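Local coordinates for protein cellulose 1,4-beta-cellobiosidase (PDB 4JJJ) that probably hydrolyses cellulose to cellobiose, this chain being the family 48 glycoside hydrolase catalytic domain of a longer, multidomain cellulase, at residues A[443-446]-A[447-451]; A[535-539]-A[540-544]. The protein carries 1 engineered substitution. All blocks are in the same frame, centred on the assembly; numbering follows the deposited sequence. Where two conformers were deposited one is given.

Contact 1: A[443-446]-A[447-451]. With FE (Fe (III) ion), chain M.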
# COMPACT_ATOMS: atom_id res chain seq x y z
N LYS A 443 25.46 -1.85 1.79
CA LYS A 443 25.50 -0.41 1.94
C LYS A 443 24.36 0.16 2.80
O LYS A 443 24.55 1.13 3.52
CB LYS A 443 25.52 0.18 0.55
CG LYS A 443 25.68 1.69 0.58
CD LYS A 443 25.93 2.35 -0.77
CE LYS A 443 26.15 3.87 -0.64
NZ LYS A 443 26.56 4.55 -1.94
N TRP A 444 23.20 -0.44 2.73
CA TRP A 444 22.05 0.08 3.52
C TRP A 444 22.12 -0.21 4.98
O TRP A 444 21.77 0.62 5.80
CB TRP A 444 20.70 -0.50 2.88
CG TRP A 444 19.46 -0.01 3.49
CD1 TRP A 444 18.69 1.04 3.01
CD2 TRP A 444 18.80 -0.49 4.65
NE1 TRP A 444 17.63 1.23 3.78
CE2 TRP A 444 17.66 0.34 4.84
CE3 TRP A 444 19.05 -1.50 5.55
CZ2 TRP A 444 16.77 0.13 5.88
CZ3 TRP A 444 18.18 -1.67 6.62
CH2 TRP A 444 17.08 -0.88 6.77
N VAL A 445 22.53 -1.44 5.32
CA VAL A 445 22.49 -1.92 6.70
C VAL A 445 23.33 -1.04 7.64
O VAL A 445 22.80 -0.57 8.63
CB VAL A 445 22.82 -3.43 6.79
CG1 VAL A 445 23.06 -3.90 8.23
CG2 VAL A 445 21.68 -4.26 6.21
N PRO A 446 24.55 -0.70 7.28
CA PRO A 446 25.29 0.20 8.16
C PRO A 446 24.66 1.53 8.39
O PRO A 446 24.73 2.04 9.50
CB PRO A 446 26.67 0.31 7.52
CG PRO A 446 26.76 -0.75 6.53
CD PRO A 446 25.39 -1.24 6.18
N TRP A 447 24.05 2.09 7.36
CA TRP A 447 23.38 3.34 7.45
C TRP A 447 22.25 3.23 8.40
O TRP A 447 22.05 4.09 9.26
CB TRP A 447 22.81 3.78 6.06
CG TRP A 447 21.97 4.93 6.08
CD1 TRP A 447 22.32 6.24 6.31
CD2 TRP A 447 20.56 4.96 5.79
NE1 TRP A 447 21.23 7.06 6.18
CE2 TRP A 447 20.13 6.30 5.88
CE3 TRP A 447 19.60 3.96 5.55
CZ2 TRP A 447 18.81 6.70 5.71
CZ3 TRP A 447 18.27 4.33 5.37
CH2 TRP A 447 17.88 5.75 5.48
N ALA A 448 21.44 2.19 8.29
CA ALA A 448 20.34 2.03 9.21
C ALA A 448 20.76 1.85 10.64
O ALA A 448 20.25 2.51 11.55
CB ALA A 448 19.44 0.85 8.80
N ILE A 449 21.73 0.96 10.86
CA ILE A 449 22.33 0.74 12.18
C ILE A 449 22.83 2.04 12.81
O ILE A 449 22.56 2.30 14.01
CB ILE A 449 23.41 -0.37 12.09
CG1 ILE A 449 22.73 -1.71 11.77
CG2 ILE A 449 24.19 -0.41 13.40
CD1 ILE A 449 23.75 -2.82 11.54
N GLN A 450 23.51 2.83 12.01
CA GLN A 450 24.14 4.11 12.45
C GLN A 450 23.12 5.12 12.93
O GLN A 450 23.48 6.08 13.59
CB GLN A 450 24.83 4.72 11.26
CG GLN A 450 26.13 4.10 10.88
CD GLN A 450 26.56 2.86 11.68
OE1 GLN A 450 26.60 1.74 11.12
NE2 GLN A 450 27.00 3.07 12.97
N HIS A 451 21.85 4.93 12.56
CA HIS A 451 20.75 5.81 12.97
C HIS A 451 19.73 5.14 13.86
O HIS A 451 18.65 5.67 14.02
CB HIS A 451 20.10 6.42 11.68
CG HIS A 451 21.05 7.25 10.93
ND1 HIS A 451 21.91 6.76 9.97
CD2 HIS A 451 21.37 8.57 11.06
CE1 HIS A 451 22.75 7.68 9.59
NE2 HIS A 451 22.43 8.80 10.21
FE FE M . 23.86 10.51 10.06
O HOH W 1 23.77 10.44 12.02
O HOH W 2 25.63 9.68 10.60
O HOH W 3 23.99 10.16 8.05

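Contact 2: A[535-539]-A[540-544]. With ZN (zinc ion), chain X.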
# COMPACT_ATOMS: atom_id res chain seq x y z
N HIS A 535 7.85 -2.95 25.97
CA HIS A 535 6.65 -2.11 25.78
C HIS A 535 5.33 -2.93 25.58
O HIS A 535 4.35 -2.44 25.02
CB HIS A 535 6.90 -1.09 24.68
CG HIS A 535 8.04 -0.18 25.01
ND1 HIS A 535 7.89 0.97 25.76
CD2 HIS A 535 9.35 -0.23 24.67
CE1 HIS A 535 9.06 1.55 25.90
NE2 HIS A 535 9.95 0.87 25.20
N ARG A 536 5.26 -4.14 26.15
CA ARG A 536 4.03 -4.93 26.15
C ARG A 536 2.92 -4.26 26.98
O ARG A 536 3.21 -3.68 28.04
CB ARG A 536 4.32 -6.34 26.70
CG ARG A 536 5.00 -7.22 25.68
CD ARG A 536 5.29 -8.59 26.21
NE ARG A 536 6.44 -8.50 26.96
CZ ARG A 536 7.02 -9.54 27.59
NH1 ARG A 536 6.45 -10.73 27.55
NH2 ARG A 536 8.13 -9.33 28.26
N ASP A 537 1.70 -4.29 26.49
CA ASP A 537 0.51 -3.95 27.22
C ASP A 537 -0.54 -5.04 27.04
O ASP A 537 -0.24 -6.16 26.54
CB ASP A 537 0.09 -2.55 26.80
CG ASP A 537 -0.44 -2.50 25.37
OD1 ASP A 537 -0.95 -3.50 24.82
OD2 ASP A 537 -0.46 -1.35 24.86
N SER A 538 -1.73 -4.82 27.56
CA SER A 538 -2.68 -5.92 27.63
C SER A 538 -3.10 -6.45 26.24
O SER A 538 -3.35 -7.61 26.08
CB SER A 538 -3.91 -5.50 28.46
OG SER A 538 -4.61 -4.36 27.88
N ILE A 539 -3.11 -5.59 25.24
CA ILE A 539 -3.58 -5.98 23.91
C ILE A 539 -2.52 -6.03 22.83
O ILE A 539 -2.85 -6.31 21.69
CB ILE A 539 -4.75 -5.13 23.47
CG1 ILE A 539 -4.36 -3.70 23.20
CG2 ILE A 539 -5.88 -5.23 24.51
CD1 ILE A 539 -5.44 -2.91 22.48
N GLY A 540 -1.27 -5.69 23.19
CA GLY A 540 -0.19 -5.78 22.21
C GLY A 540 1.05 -5.26 22.72
O GLY A 540 1.42 -5.52 23.88
N ILE A 541 1.77 -4.49 21.92
CA ILE A 541 3.00 -3.75 22.28
C ILE A 541 2.82 -2.34 21.70
O ILE A 541 2.51 -2.21 20.53
CB ILE A 541 4.21 -4.49 21.70
CG1 ILE A 541 4.59 -5.66 22.55
CG2 ILE A 541 5.38 -3.59 21.49
CD1 ILE A 541 5.48 -6.73 21.89
N ALA A 542 3.08 -1.30 22.50
CA ALA A 542 2.80 0.06 22.06
C ALA A 542 3.64 1.00 22.77
O ALA A 542 4.11 0.74 23.88
CB ALA A 542 1.35 0.38 22.28
N THR A 543 3.89 2.13 22.11
CA THR A 543 4.73 3.21 22.61
C THR A 543 4.04 4.56 22.35
O THR A 543 3.15 4.68 21.56
CB THR A 543 6.09 3.26 21.83
OG1 THR A 543 5.79 3.32 20.41
CG2 THR A 543 6.91 2.01 22.15
N PRO A 544 4.37 5.57 23.17
CA PRO A 544 3.75 6.87 22.92
C PRO A 544 4.01 7.55 21.60
O PRO A 544 5.11 7.56 21.09
CB PRO A 544 4.39 7.79 24.05
CG PRO A 544 5.08 6.81 24.98
CD PRO A 544 5.41 5.61 24.20
ZN ZN X . 6.40 1.78 26.92
O HOH W 4 4.96 2.46 25.83
O HOH W 5 7.48 3.54 27.51
O HOH W 6 5.71 0.49 28.18

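Contact 1: A[443-446]-A[447-451]
Trp-447 turns the edge of its six-membered ring toward one face of the Trp-444 indole in an offset edge-to-face pair, with planes at 67° and CZ3 of Trp-447 3.5 Å from NE1 of Trp-444. The same Trp-444 face takes CB of Ala-448, a CH-pi contact 3.8 Å from the centroid of the six-membered ring. With CG swung anti to the backbone N (chi1 -176°), the Trp-444 indole lies where the next helical turn meets it. This buried side is tight; NE1 of Trp-444 hydrogen-bonds to OE1 of Gln-418. Beside it Val-445 CG1 meets Ile-449 CD1 at 3.5 Å, and the amide of Ile-449 hydrogen-bonds to O of Val-445 (2.9 Å). The solvent side is looser: exposed Pro-446 kinks the helix because its N has no hydrogen to give. At the C-terminal end, His-451 ND1 donates to Trp-447 O (2.8 Å), which lies in the imidazole plane; this and the bond of NE2 to the iron(III) ion (2.2 Å), which also holds three waters, fix the ring's rotation. Trp-444 and Val-445 pack on helix 499-516, Trp-444 and Trp-447 on helix 416-432, neighbours in the (α/α)6 barrel, and Trp-447 and His-451 rest on strand 488-496.

Contact 2: A[535-539]-A[540-544]
His-535 lays one face of its imidazole over CG2 of Thr-543, a CH-pi contact with the methyl 4.0 Å from the ring centroid. Placing CG beside the backbone N (chi1 -61°) carries the ring to that methyl, and ND1 binds the zinc ion at 2.1 Å. Three waters also bind the metal; one of them, water 4, donates to O of Ala-542 (2.7 Å), tying the zinc shell to the returning 540-544 segment. The other ring nitrogen, NE2, makes a weak hydrogen bond to Gly-460 O, and Gln-461 belongs to the same zinc site. The backbone forms a short, irregular beta-hairpin-like loop after helix 519-533, with a single bridge between Arg-536 and Ile-541: Ala-542 N donates to His-535 O, and Asp-537 N to Gly-540 O (2.9 Å). At the turn, OD1 of Asp-537 accepts two weak bonds, from Ile-539 N (3.0 Å) and Gly-540 N (2.7 Å), the first closing an Asx turn; OD2 hydrogen-bonds to NE2 of His-618. At the bridge itself, the side chains of Arg-536 and Ile-541 lie side by side, pointing the same way, CG of Arg-536 3.5 Å from CG1 of Ile-541. NH1 of Arg-536 forms a salt bridge with Glu-8, and NE a hydrogen bond with Leu-533 O, while Ile-541 packs on Ile-626 and Phe-630 of helix 620-637.

How the contacts relate
From the N terminus the chain first reaches contact 1, at the C-terminal end of helix 435-450, where successive turns meet and His-451 begins the exit. It then runs through strands 465-473 and 488-496 and helices 499-516 and 519-533 before contact 2 closes the tight turn of 535-544. The contacts are in series, neither nesting nor crossing, with centres 27 Å apart and nearest atoms about 15 Å apart. Helix 499-516, against which contact 1 packs, lies between them in sequence. Contact 2 instead joins the terminal helices 2-14 and 620-637. Each includes a histidine bound to its own metal ion, iron(III) or zinc.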